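PDB 1NF2: phosphatase from Thermotoga maritima, which probably acts as a magnesium-dependent phosphatase of the haloacid dehalogenase (HAD) family. Local coordinates for residues 100-105 with 146-151; 113-118 with 130-135; 208-213 with 227-232; 1-6 with 262-267. All coordinates share one frame; numbering follows the deposited sequence.

Contacts 1 and 3 are buried strand pairings in two different sheets, with centres about 32 Å apart. Contact 1 is antiparallel and lies in the six-stranded mixed sheet. Contact 3 is parallel and lies in the eight-stranded sheet that carries the magnesium site. Contact 2 lies on the surface beside contact 1 and reaches the same six-stranded sheet. It has no backbone hydrogen bonds and relies on a tyrosine-carboxylate bond and a water. Contact 4 is partly buried and joins the chain ends. Its strand 4-8 neighbours strand 209-213 of contact 3. Contact 3 is mainly apolar between side chains, whereas contact 4 is held by one sound and one weak backbone bond and a salt bridge.

Contact 1: 100-105 with 146-151; sequences VHWQAY and TKLLLI
Strands 102-105 and 147-151 run antiparallel, their axes 4.8 Å apart at closest approach and 157° between their directions. Gln103 and Leu149 form a hydrogen-bonded pair: Gln103 N donates to Leu149 O at 3.0 Å, and Leu149 N returns a bond to Gln103 O. Ile151 N also donates to His101 O, and a water bridges His101 N and Ile151 O.

The Gln103 side chain lies alongside Leu149, pointing the same way. Its NE2 rests 3.5 Å from Leu149 CD1, so the amide end meets a methyl branch. Next to it, Lys147 runs beside the Tyr105 ring. Lys147 CG comes within 3.3 Å of Tyr105 CD2, and CE lies near CE2. The lysine chain is extended beyond CG, which carries NZ past the ring to a salt bridge with Glu183. Tyr105 OH bonds to Tyr122 OH of helix 117-125. Cutting Tyr105 back to an alanine is likely to leave the lysine methylenes without their flat neighbour and Tyr122 OH without this partner. On the other face, Leu148 CD2 packs 3.7 Å from Ala104 CB, and Leu150 CD1 approaches Trp102 CB. Helix 85-95 packs against this face, touching Trp102, Leu148 and Leu150. These are two central strands of the mixed sheet apart from the HAD core, consistent with the substrate-binding (cap) domain.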
# COMPACT_ATOMS: atom_id res chain seq x y z
N VAL A 100 -10.44 7.65 -22.88
CA VAL A 100 -9.39 6.82 -22.29
C VAL A 100 -10.02 5.67 -21.53
O VAL A 100 -11.24 5.59 -21.39
CB VAL A 100 -8.53 7.63 -21.31
CG1 VAL A 100 -7.85 8.77 -22.04
CG2 VAL A 100 -9.39 8.15 -20.18
N HIS A 101 -9.19 4.76 -21.04
CA HIS A 101 -9.67 3.62 -20.26
C HIS A 101 -9.30 3.85 -18.80
O HIS A 101 -8.15 3.69 -18.40
CB HIS A 101 -9.06 2.32 -20.80
CG HIS A 101 -9.58 1.94 -22.15
ND1 HIS A 101 -10.91 1.69 -22.39
CD2 HIS A 101 -8.94 1.77 -23.33
CE1 HIS A 101 -11.08 1.40 -23.67
NE2 HIS A 101 -9.90 1.44 -24.26
N TRP A 102 -10.29 4.24 -18.02
CA TRP A 102 -10.06 4.51 -16.61
C TRP A 102 -10.91 3.64 -15.71
O TRP A 102 -11.98 3.17 -16.09
CB TRP A 102 -10.35 5.98 -16.30
CG TRP A 102 -11.76 6.39 -16.59
CD1 TRP A 102 -12.32 6.60 -17.82
CD2 TRP A 102 -12.79 6.63 -15.63
NE1 TRP A 102 -13.64 6.96 -17.68
CE2 TRP A 102 -13.95 7.00 -16.34
CE3 TRP A 102 -12.84 6.59 -14.23
CZ2 TRP A 102 -15.15 7.31 -15.71
CZ3 TRP A 102 -14.03 6.90 -13.59
CH2 TRP A 102 -15.18 7.26 -14.33
N GLN A 103 -10.39 3.44 -14.50
CA GLN A 103 -11.04 2.64 -13.47
C GLN A 103 -10.97 3.42 -12.17
O GLN A 103 -10.17 4.34 -12.03
CB GLN A 103 -10.31 1.30 -13.34
CG GLN A 103 -8.80 1.44 -13.28
CD GLN A 103 -8.09 0.10 -13.31
OE1 GLN A 103 -8.28 -0.69 -14.23
NE2 GLN A 103 -7.28 -0.16 -12.29
N ALA A 104 -11.82 3.07 -11.21
CA ALA A 104 -11.82 3.79 -9.94
C ALA A 104 -11.89 2.86 -8.73
O ALA A 104 -12.56 1.82 -8.77
CB ALA A 104 -13.00 4.77 -9.90
N TYR A 105 -11.20 3.25 -7.66
CA TYR A 105 -11.20 2.50 -6.42
C TYR A 105 -12.16 3.19 -5.47
O TYR A 105 -11.85 4.24 -4.92
CB TYR A 105 -9.79 2.48 -5.82
CG TYR A 105 -8.85 1.54 -6.53
CD1 TYR A 105 -8.78 0.19 -6.17
CD2 TYR A 105 -8.02 1.98 -7.56
CE1 TYR A 105 -7.91 -0.68 -6.80
CE2 TYR A 105 -7.14 1.12 -8.20
CZ TYR A 105 -7.09 -0.22 -7.82
OH TYR A 105 -6.22 -1.08 -8.43
N THR A 146 -10.69 6.51 -3.75
CA THR A 146 -9.38 6.44 -3.11
C THR A 146 -8.36 6.79 -4.18
O THR A 146 -7.37 7.46 -3.91
CB THR A 146 -9.08 5.03 -2.56
OG1 THR A 146 -10.10 4.65 -1.63
CG2 THR A 146 -7.73 5.00 -1.86
N LYS A 147 -8.60 6.31 -5.40
CA LYS A 147 -7.71 6.63 -6.50
C LYS A 147 -8.26 6.25 -7.87
O LYS A 147 -9.18 5.45 -7.99
CB LYS A 147 -6.33 6.01 -6.30
CG LYS A 147 -6.24 4.51 -6.42
CD LYS A 147 -4.79 4.08 -6.32
CE LYS A 147 -4.63 2.57 -6.25
NZ LYS A 147 -3.21 2.21 -5.98
N LEU A 148 -7.67 6.85 -8.89
CA LEU A 148 -8.07 6.62 -10.27
C LEU A 148 -6.86 6.04 -10.96
O LEU A 148 -5.72 6.33 -10.59
CB LEU A 148 -8.47 7.94 -10.94
CG LEU A 148 -9.68 8.61 -10.27
CD1 LEU A 148 -9.89 10.01 -10.82
CD2 LEU A 148 -10.91 7.75 -10.49
N LEU A 149 -7.11 5.22 -11.97
CA LEU A 149 -6.02 4.61 -12.70
C LEU A 149 -6.38 4.56 -14.18
O LEU A 149 -7.48 4.16 -14.54
CB LEU A 149 -5.76 3.20 -12.17
CG LEU A 149 -4.56 2.45 -12.73
CD1 LEU A 149 -4.19 1.31 -11.79
CD2 LEU A 149 -4.86 1.93 -14.12
N LEU A 150 -5.45 4.99 -15.02
CA LEU A 150 -5.65 4.97 -16.46
C LEU A 150 -4.74 3.91 -17.04
O LEU A 150 -3.60 3.75 -16.61
CB LEU A 150 -5.32 6.32 -17.09
CG LEU A 150 -6.38 7.42 -17.02
CD1 LEU A 150 -6.66 7.79 -15.57
CD2 LEU A 150 -5.90 8.63 -17.80
N ILE A 151 -5.25 3.18 -18.03
CA ILE A 151 -4.48 2.13 -18.67
C ILE A 151 -4.42 2.36 -20.19
O ILE A 151 -5.45 2.42 -20.86
CB ILE A 151 -5.08 0.74 -18.35
CG1 ILE A 151 -4.55 -0.32 -19.31
CG2 ILE A 151 -6.60 0.81 -18.39
CD1 ILE A 151 -3.09 -0.61 -19.16
O HOH W 1 -6.66 5.28 -21.15

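Contact 2: 113-118 with 130-135; sequences EKDNEE and YRVEPN
This contact belongs to the beta-alpha-beta unit of strand 110-112, helix 117-125 and strand 130-132. It joins the turn before the helix to the last strand and the loop after it. Asp115, the centre of an inverse gamma turn, faces Tyr130 and Val132. Tyr130 OH donates a hydrogen bond to Asp115 OD2 at 2.9 Å. The hydroxyl meets the syn side of that oxygen, 29° out of the carboxylate plane. Ring and carboxylate are steeply turned, with 74° between their planes, and OD2 lies at the ring edge. The Asp115 CG is anti to its own nitrogen (chi1 -167°), which swings the carboxylate over to the tyrosine. Asp115 CB, placed by the backbone turn, lies 3.3 Å from Val132 CG1. Further along, Glu113 CA points its hydrogen at Glu133 O, a nearly straight contact of 3.5 Å. A water donates to both Glu113 OE1, at 2.6 Å, and Pro134 O. Glu113 OE1 also forms a salt bridge with Lys96. Asp115 OD2 is shared as well, between Tyr130 OH and the ammonium of Lys120. Two partners on one oxygen would tend to fix the rotation of this carboxylate and favour its charged form.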
# COMPACT_ATOMS: atom_id res chain seq x y z
N GLU A 113 -15.20 1.33 -16.25
CA GLU A 113 -16.31 1.77 -17.08
C GLU A 113 -16.69 0.73 -18.13
O GLU A 113 -17.86 0.42 -18.31
CB GLU A 113 -15.96 3.09 -17.77
CG GLU A 113 -17.01 4.16 -17.59
CD GLU A 113 -16.67 5.43 -18.35
OE1 GLU A 113 -17.32 6.46 -18.09
OE2 GLU A 113 -15.75 5.39 -19.20
N LYS A 114 -15.68 0.20 -18.80
CA LYS A 114 -15.90 -0.79 -19.85
C LYS A 114 -15.11 -2.07 -19.58
O LYS A 114 -14.00 -2.01 -19.06
CB LYS A 114 -15.48 -0.20 -21.20
CG LYS A 114 -16.06 1.17 -21.48
CD LYS A 114 -15.37 1.85 -22.65
CE LYS A 114 -15.86 3.27 -22.83
NZ LYS A 114 -15.14 3.96 -23.94
N ASP A 115 -15.69 -3.22 -19.92
CA ASP A 115 -15.01 -4.49 -19.70
C ASP A 115 -14.14 -4.85 -20.89
O ASP A 115 -14.50 -5.70 -21.71
CB ASP A 115 -16.03 -5.62 -19.47
CG ASP A 115 -15.39 -6.89 -18.93
OD1 ASP A 115 -16.13 -7.87 -18.70
OD2 ASP A 115 -14.16 -6.91 -18.74
N ASN A 116 -12.99 -4.19 -20.99
CA ASN A 116 -12.06 -4.44 -22.08
C ASN A 116 -10.86 -5.28 -21.65
O ASN A 116 -10.78 -5.76 -20.51
CB ASN A 116 -11.58 -3.10 -22.65
CG ASN A 116 -11.07 -2.16 -21.59
OD1 ASN A 116 -11.78 -1.84 -20.63
ND2 ASN A 116 -9.84 -1.69 -21.75
N GLU A 117 -9.92 -5.46 -22.58
CA GLU A 117 -8.72 -6.26 -22.34
C GLU A 117 -7.75 -5.59 -21.37
O GLU A 117 -7.00 -6.26 -20.67
CB GLU A 117 -8.01 -6.53 -23.67
CG GLU A 117 -8.92 -7.16 -24.73
CD GLU A 117 -9.96 -6.19 -25.26
OE1 GLU A 117 -10.92 -6.66 -25.92
OE2 GLU A 117 -9.83 -4.97 -25.04
N GLU A 118 -7.76 -4.26 -21.35
CA GLU A 118 -6.89 -3.50 -20.46
C GLU A 118 -7.16 -3.89 -19.01
O GLU A 118 -6.26 -4.31 -18.29
CB GLU A 118 -7.11 -2.00 -20.63
CG GLU A 118 -6.35 -1.34 -21.79
CD GLU A 118 -6.80 -1.81 -23.16
OE1 GLU A 118 -8.00 -1.69 -23.47
OE2 GLU A 118 -5.94 -2.29 -23.92
N TYR A 130 -12.65 -7.09 -10.13
CA TYR A 130 -13.16 -5.79 -10.57
C TYR A 130 -14.60 -5.92 -11.03
O TYR A 130 -15.08 -7.02 -11.31
CB TYR A 130 -12.31 -5.21 -11.70
CG TYR A 130 -12.39 -5.98 -13.00
CD1 TYR A 130 -11.59 -7.10 -13.21
CD2 TYR A 130 -13.25 -5.58 -14.02
CE1 TYR A 130 -11.66 -7.82 -14.40
CE2 TYR A 130 -13.33 -6.28 -15.21
CZ TYR A 130 -12.53 -7.40 -15.40
OH TYR A 130 -12.58 -8.09 -16.59
N ARG A 131 -15.29 -4.79 -11.11
CA ARG A 131 -16.68 -4.77 -11.53
C ARG A 131 -16.88 -3.71 -12.61
O ARG A 131 -16.32 -2.62 -12.53
CB ARG A 131 -17.57 -4.50 -10.32
CG ARG A 131 -17.69 -5.70 -9.38
CD ARG A 131 -18.30 -5.32 -8.04
NE ARG A 131 -18.75 -6.48 -7.27
CZ ARG A 131 -17.99 -7.52 -6.93
NH1 ARG A 131 -16.71 -7.56 -7.28
NH2 ARG A 131 -18.51 -8.51 -6.21
N VAL A 132 -17.66 -4.06 -13.62
CA VAL A 132 -17.94 -3.15 -14.72
C VAL A 132 -19.13 -2.26 -14.37
O VAL A 132 -20.22 -2.75 -14.06
CB VAL A 132 -18.25 -3.91 -16.03
CG1 VAL A 132 -16.99 -4.58 -16.53
CG2 VAL A 132 -19.34 -4.95 -15.79
N GLU A 133 -18.91 -0.96 -14.42
CA GLU A 133 -19.95 0.02 -14.10
C GLU A 133 -19.91 1.14 -15.14
O GLU A 133 -19.13 2.09 -15.02
CB GLU A 133 -19.72 0.59 -12.70
CG GLU A 133 -20.64 1.74 -12.33
CD GLU A 133 -22.10 1.32 -12.19
OE1 GLU A 133 -22.60 0.61 -13.09
OE2 GLU A 133 -22.74 1.71 -11.19
N PRO A 134 -20.76 1.06 -16.17
CA PRO A 134 -20.82 2.07 -17.24
C PRO A 134 -21.11 3.47 -16.70
O PRO A 134 -20.69 4.47 -17.28
CB PRO A 134 -21.94 1.56 -18.13
CG PRO A 134 -22.87 0.91 -17.14
CD PRO A 134 -21.90 0.13 -16.28
N ASN A 135 -21.81 3.53 -15.57
CA ASN A 135 -22.16 4.80 -14.95
C ASN A 135 -21.19 5.17 -13.83
O ASN A 135 -21.56 5.82 -12.84
CB ASN A 135 -23.59 4.72 -14.42
CG ASN A 135 -24.09 6.05 -13.89
OD1 ASN A 135 -23.97 7.07 -14.56
ND2 ASN A 135 -24.65 6.03 -12.69
O HOH W 2 -19.52 6.64 -16.66

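Contact 3: 208-213 with 227-232; sequences EIVVFG and LRVAME
The Phe212 ring has Val229 over one face, with Val229 CB 4.1 Å from the ring centroid in a CH-pi contact. Val229 CG1 reaches the rim, 3.7 Å from Phe212 CD1, while CG2 stands above the same face, offset toward the rim. The two side chains lie side by side and point the same way. The Phe212 ring also meets the ring of Phe7, with about 25° between their planes. Met231 CE approaches Phe212 CB at 4.4 Å. The methionine chain is bent at both chi2 and chi3, which brings CE near Phe212 CB. A serine in place of Phe212 would probably open a gap beside Val229 and leave Phe7 without its ring neighbour.

Two residues earlier on the same face, Val210 CG1 packs 3.8 Å from Leu227 CD2 and also touches Val229 CG2. Helix 253-258 packs on this apolar face through Val254 and Val257. Beneath the side chains the strands run parallel, 15° apart in direction. Val211 takes part through both polar atoms: its N bonds to Leu227 O, and its O accepts Val229 N at 3.1 Å. Gly213 does the same with Val229 O and Met231 N. Gly213 has Asp214, a magnesium ligand, as its next residue. Strand 209-213, helix 216-222 and strand 227-230 form a beta-alpha-beta unit of the Rossmann-like HAD core, with the metal site at the strand end.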
# COMPACT_ATOMS: atom_id res chain seq x y z
N GLU A 208 10.47 1.83 20.29
CA GLU A 208 10.03 0.45 20.38
C GLU A 208 9.49 -0.09 19.05
O GLU A 208 8.89 -1.17 19.01
CB GLU A 208 8.96 0.33 21.46
CG GLU A 208 7.93 1.44 21.39
CD GLU A 208 6.75 1.21 22.32
OE1 GLU A 208 6.96 0.69 23.43
OE2 GLU A 208 5.62 1.57 21.93
N ILE A 209 9.71 0.64 17.96
CA ILE A 209 9.21 0.24 16.65
C ILE A 209 10.28 -0.17 15.65
O ILE A 209 11.30 0.50 15.51
CB ILE A 209 8.42 1.39 16.00
CG1 ILE A 209 7.30 1.86 16.94
CG2 ILE A 209 7.82 0.93 14.68
CD1 ILE A 209 6.47 2.99 16.38
N VAL A 210 10.04 -1.29 14.97
CA VAL A 210 10.95 -1.77 13.93
C VAL A 210 10.15 -1.84 12.63
O VAL A 210 8.99 -2.23 12.64
CB VAL A 210 11.45 -3.21 14.22
CG1 VAL A 210 12.56 -3.59 13.24
CG2 VAL A 210 11.95 -3.31 15.63
N VAL A 211 10.77 -1.45 11.51
CA VAL A 211 10.10 -1.51 10.21
C VAL A 211 10.98 -2.25 9.21
O VAL A 211 12.19 -2.06 9.17
CB VAL A 211 9.80 -0.09 9.63
CG1 VAL A 211 8.83 0.65 10.53
CG2 VAL A 211 11.07 0.71 9.50
N PHE A 212 10.35 -3.14 8.44
CA PHE A 212 11.05 -3.89 7.40
C PHE A 212 10.49 -3.37 6.08
O PHE A 212 9.28 -3.29 5.91
CB PHE A 212 10.74 -5.40 7.50
CG PHE A 212 11.37 -6.09 8.69
CD1 PHE A 212 12.49 -6.89 8.54
CD2 PHE A 212 10.82 -5.95 9.96
CE1 PHE A 212 13.06 -7.56 9.62
CE2 PHE A 212 11.38 -6.62 11.05
CZ PHE A 212 12.50 -7.42 10.88
N GLY A 213 11.38 -3.02 5.15
CA GLY A 213 10.94 -2.53 3.87
C GLY A 213 11.94 -2.78 2.76
O GLY A 213 13.03 -3.32 2.98
N LEU A 227 14.20 1.24 14.75
CA LEU A 227 15.13 0.31 14.09
C LEU A 227 14.71 0.14 12.63
O LEU A 227 13.54 -0.09 12.35
CB LEU A 227 15.13 -1.05 14.80
CG LEU A 227 16.10 -2.10 14.22
CD1 LEU A 227 17.52 -1.58 14.30
CD2 LEU A 227 15.97 -3.41 14.99
N ARG A 228 15.67 0.25 11.71
CA ARG A 228 15.36 0.14 10.28
C ARG A 228 16.05 -1.02 9.54
O ARG A 228 17.27 -1.08 9.45
CB ARG A 228 15.69 1.47 9.59
CG ARG A 228 14.98 2.66 10.23
CD ARG A 228 15.36 3.97 9.57
NE ARG A 228 16.72 4.37 9.87
CZ ARG A 228 17.11 4.88 11.03
NH1 ARG A 228 16.23 5.06 12.01
NH2 ARG A 228 18.39 5.20 11.22
N VAL A 229 15.24 -1.92 8.99
CA VAL A 229 15.75 -3.09 8.28
C VAL A 229 15.39 -3.07 6.80
O VAL A 229 14.21 -3.03 6.45
CB VAL A 229 15.19 -4.41 8.89
CG1 VAL A 229 15.90 -5.61 8.26
CG2 VAL A 229 15.36 -4.42 10.41
N ALA A 230 16.41 -3.10 5.95
CA ALA A 230 16.21 -3.12 4.50
C ALA A 230 16.38 -4.54 4.01
O ALA A 230 17.25 -5.27 4.49
CB ALA A 230 17.24 -2.23 3.83
N MET A 231 15.55 -4.95 3.06
CA MET A 231 15.64 -6.28 2.50
C MET A 231 16.87 -6.25 1.60
O MET A 231 17.26 -5.19 1.12
CB MET A 231 14.37 -6.61 1.69
CG MET A 231 13.10 -6.66 2.53
SD MET A 231 13.32 -7.59 4.10
CE MET A 231 12.04 -8.18 4.32
N GLU A 232 17.50 -7.40 1.38
CA GLU A 232 18.68 -7.42 0.50
C GLU A 232 18.30 -7.00 -0.93
O GLU A 232 19.12 -6.49 -1.68
CB GLU A 232 19.31 -8.81 0.47
CG GLU A 232 20.52 -8.86 -0.47
CD GLU A 232 21.26 -10.20 -0.48
OE1 GLU A 232 22.12 -10.38 -1.37
OE2 GLU A 232 20.99 -11.06 0.40

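Contact 4: 1-6 with 262-267; sequences MYRVFV and STDCLD
Arg3 and Asp264 meet obliquely, with 45° between the guanidinium and carboxylate planes. Asp264 OD1 sits over one face of the guanidinium, 3.0 Å from Arg3 NH2. The oxygen lies well out of the plane, so this salt bridge works by charge alone and no N-H points at it. The Arg3 chain is extended from CG to NE, which carries the charged group out to the aspartate. Met1 crosses Asp264 at about a right angle, its SD 3.2 Å from OD1. Asp264 and Cys265 are poorly ordered, so their contacts are less certain.

The contact ties the start of strand 4-8, a central strand of the HAD core sheet, to the C-terminal tail after helix 253-258. Tyr2 and Thr263 form a single backbone bridge: Tyr2 N donates to Ser262 O at 2.9 Å, and Asp264 N makes a weak bond to Tyr2 O. Ser262 O also lies near the plane of the Tyr2 ring, at its edge.

Phe5 and Thr263 cross at about a right angle. Thr263 OG1 comes to the ring edge, 3.5 Å from Phe5 CZ. With OG1 anti to the threonine nitrogen (chi1 167°), the hydroxyl donates to Asp264 O at 2.8 Å, from above the carbonyl plane. Cys265 SG approaches the same ring near its plane, 4.4 Å from Phe5 CE2, and is joined to Cys35 by a disulfide.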
# COMPACT_ATOMS: atom_id res chain seq x y z
N MET A 1 14.27 -2.44 24.16
CA MET A 1 13.46 -3.53 23.54
C MET A 1 12.39 -3.01 22.59
O MET A 1 11.91 -1.88 22.72
CB MET A 1 12.83 -4.39 24.64
CG MET A 1 13.85 -5.20 25.43
SD MET A 1 13.14 -6.05 26.85
CE MET A 1 12.61 -7.51 26.10
N TYR A 2 12.01 -3.85 21.64
CA TYR A 2 11.01 -3.51 20.63
C TYR A 2 9.70 -4.22 20.89
O TYR A 2 9.69 -5.40 21.24
CB TYR A 2 11.56 -3.87 19.25
CG TYR A 2 12.72 -2.99 18.88
CD1 TYR A 2 12.50 -1.73 18.32
CD2 TYR A 2 14.03 -3.36 19.18
CE1 TYR A 2 13.55 -0.85 18.07
CE2 TYR A 2 15.09 -2.49 18.93
CZ TYR A 2 14.84 -1.23 18.38
OH TYR A 2 15.86 -0.34 18.16
N ARG A 3 8.59 -3.51 20.70
CA ARG A 3 7.27 -4.09 20.93
C ARG A 3 6.31 -3.90 19.75
O ARG A 3 5.18 -4.39 19.80
CB ARG A 3 6.63 -3.48 22.18
CG ARG A 3 7.47 -3.62 23.43
CD ARG A 3 6.77 -3.00 24.64
NE ARG A 3 7.50 -3.22 25.88
CZ ARG A 3 8.71 -2.73 26.14
NH1 ARG A 3 9.33 -1.99 25.23
NH2 ARG A 3 9.30 -2.98 27.30
N VAL A 4 6.76 -3.21 18.71
CA VAL A 4 5.92 -2.95 17.54
C VAL A 4 6.72 -3.33 16.30
O VAL A 4 7.83 -2.85 16.09
CB VAL A 4 5.50 -1.46 17.48
CG1 VAL A 4 4.63 -1.19 16.24
CG2 VAL A 4 4.75 -1.11 18.76
N PHE A 5 6.14 -4.19 15.47
CA PHE A 5 6.80 -4.70 14.29
C PHE A 5 6.03 -4.39 13.00
O PHE A 5 4.95 -4.94 12.76
CB PHE A 5 7.00 -6.21 14.48
CG PHE A 5 7.75 -6.55 15.74
CD1 PHE A 5 9.15 -6.49 15.79
CD2 PHE A 5 7.07 -6.86 16.91
CE1 PHE A 5 9.85 -6.73 16.97
CE2 PHE A 5 7.75 -7.10 18.11
CZ PHE A 5 9.15 -7.03 18.14
N VAL A 6 6.58 -3.51 12.17
CA VAL A 6 5.92 -3.11 10.93
C VAL A 6 6.55 -3.80 9.71
O VAL A 6 7.76 -3.75 9.51
CB VAL A 6 5.99 -1.58 10.76
CG1 VAL A 6 5.20 -1.15 9.52
CG2 VAL A 6 5.42 -0.90 12.02
N SER A 262 16.14 -7.51 20.05
CA SER A 262 15.75 -7.46 21.47
C SER A 262 14.28 -7.13 21.55
O SER A 262 13.86 -6.02 21.23
CB SER A 262 16.53 -6.39 22.23
OG SER A 262 17.91 -6.66 22.21
N THR A 263 13.50 -8.10 22.01
CA THR A 263 12.08 -7.90 22.07
C THR A 263 11.40 -8.39 23.33
O THR A 263 11.84 -9.37 23.95
CB THR A 263 11.40 -8.60 20.89
OG1 THR A 263 9.99 -8.66 21.11
CG2 THR A 263 11.93 -10.00 20.74
N ASP A 264 10.32 -7.71 23.70
CA ASP A 264 9.53 -8.12 24.84
C ASP A 264 8.82 -9.35 24.30
O ASP A 264 9.36 -10.03 23.43
CB ASP A 264 8.52 -7.02 25.20
CG ASP A 264 8.87 -6.32 26.50
OD1 ASP A 264 10.00 -5.80 26.61
OD2 ASP A 264 8.01 -6.28 27.41
N CYS A 265 7.60 -9.61 24.76
CA CYS A 265 6.85 -10.79 24.32
C CYS A 265 7.77 -12.02 24.30
O CYS A 265 8.98 -11.90 24.50
CB CYS A 265 6.21 -10.56 22.94
SG CYS A 265 7.01 -9.35 21.84
N LEU A 266 7.21 -13.20 24.08
CA LEU A 266 8.01 -14.41 24.14
C LEU A 266 8.80 -14.48 25.45
O LEU A 266 9.61 -15.39 25.65
CB LEU A 266 9.00 -14.39 22.97
CG LEU A 266 8.52 -13.97 21.59
CD1 LEU A 266 9.69 -13.93 20.62
CD2 LEU A 266 7.46 -14.93 21.12
N ASP A 267 8.53 -13.52 26.34
CA ASP A 267 9.21 -13.43 27.63
C ASP A 267 10.68 -13.09 27.44
O ASP A 267 11.56 -13.68 28.08
CB ASP A 267 9.06 -14.74 28.41
CG ASP A 267 7.64 -14.98 28.88
OD1 ASP A 267 7.41 -16.04 29.51
OD2 ASP A 267 6.76 -14.13 28.63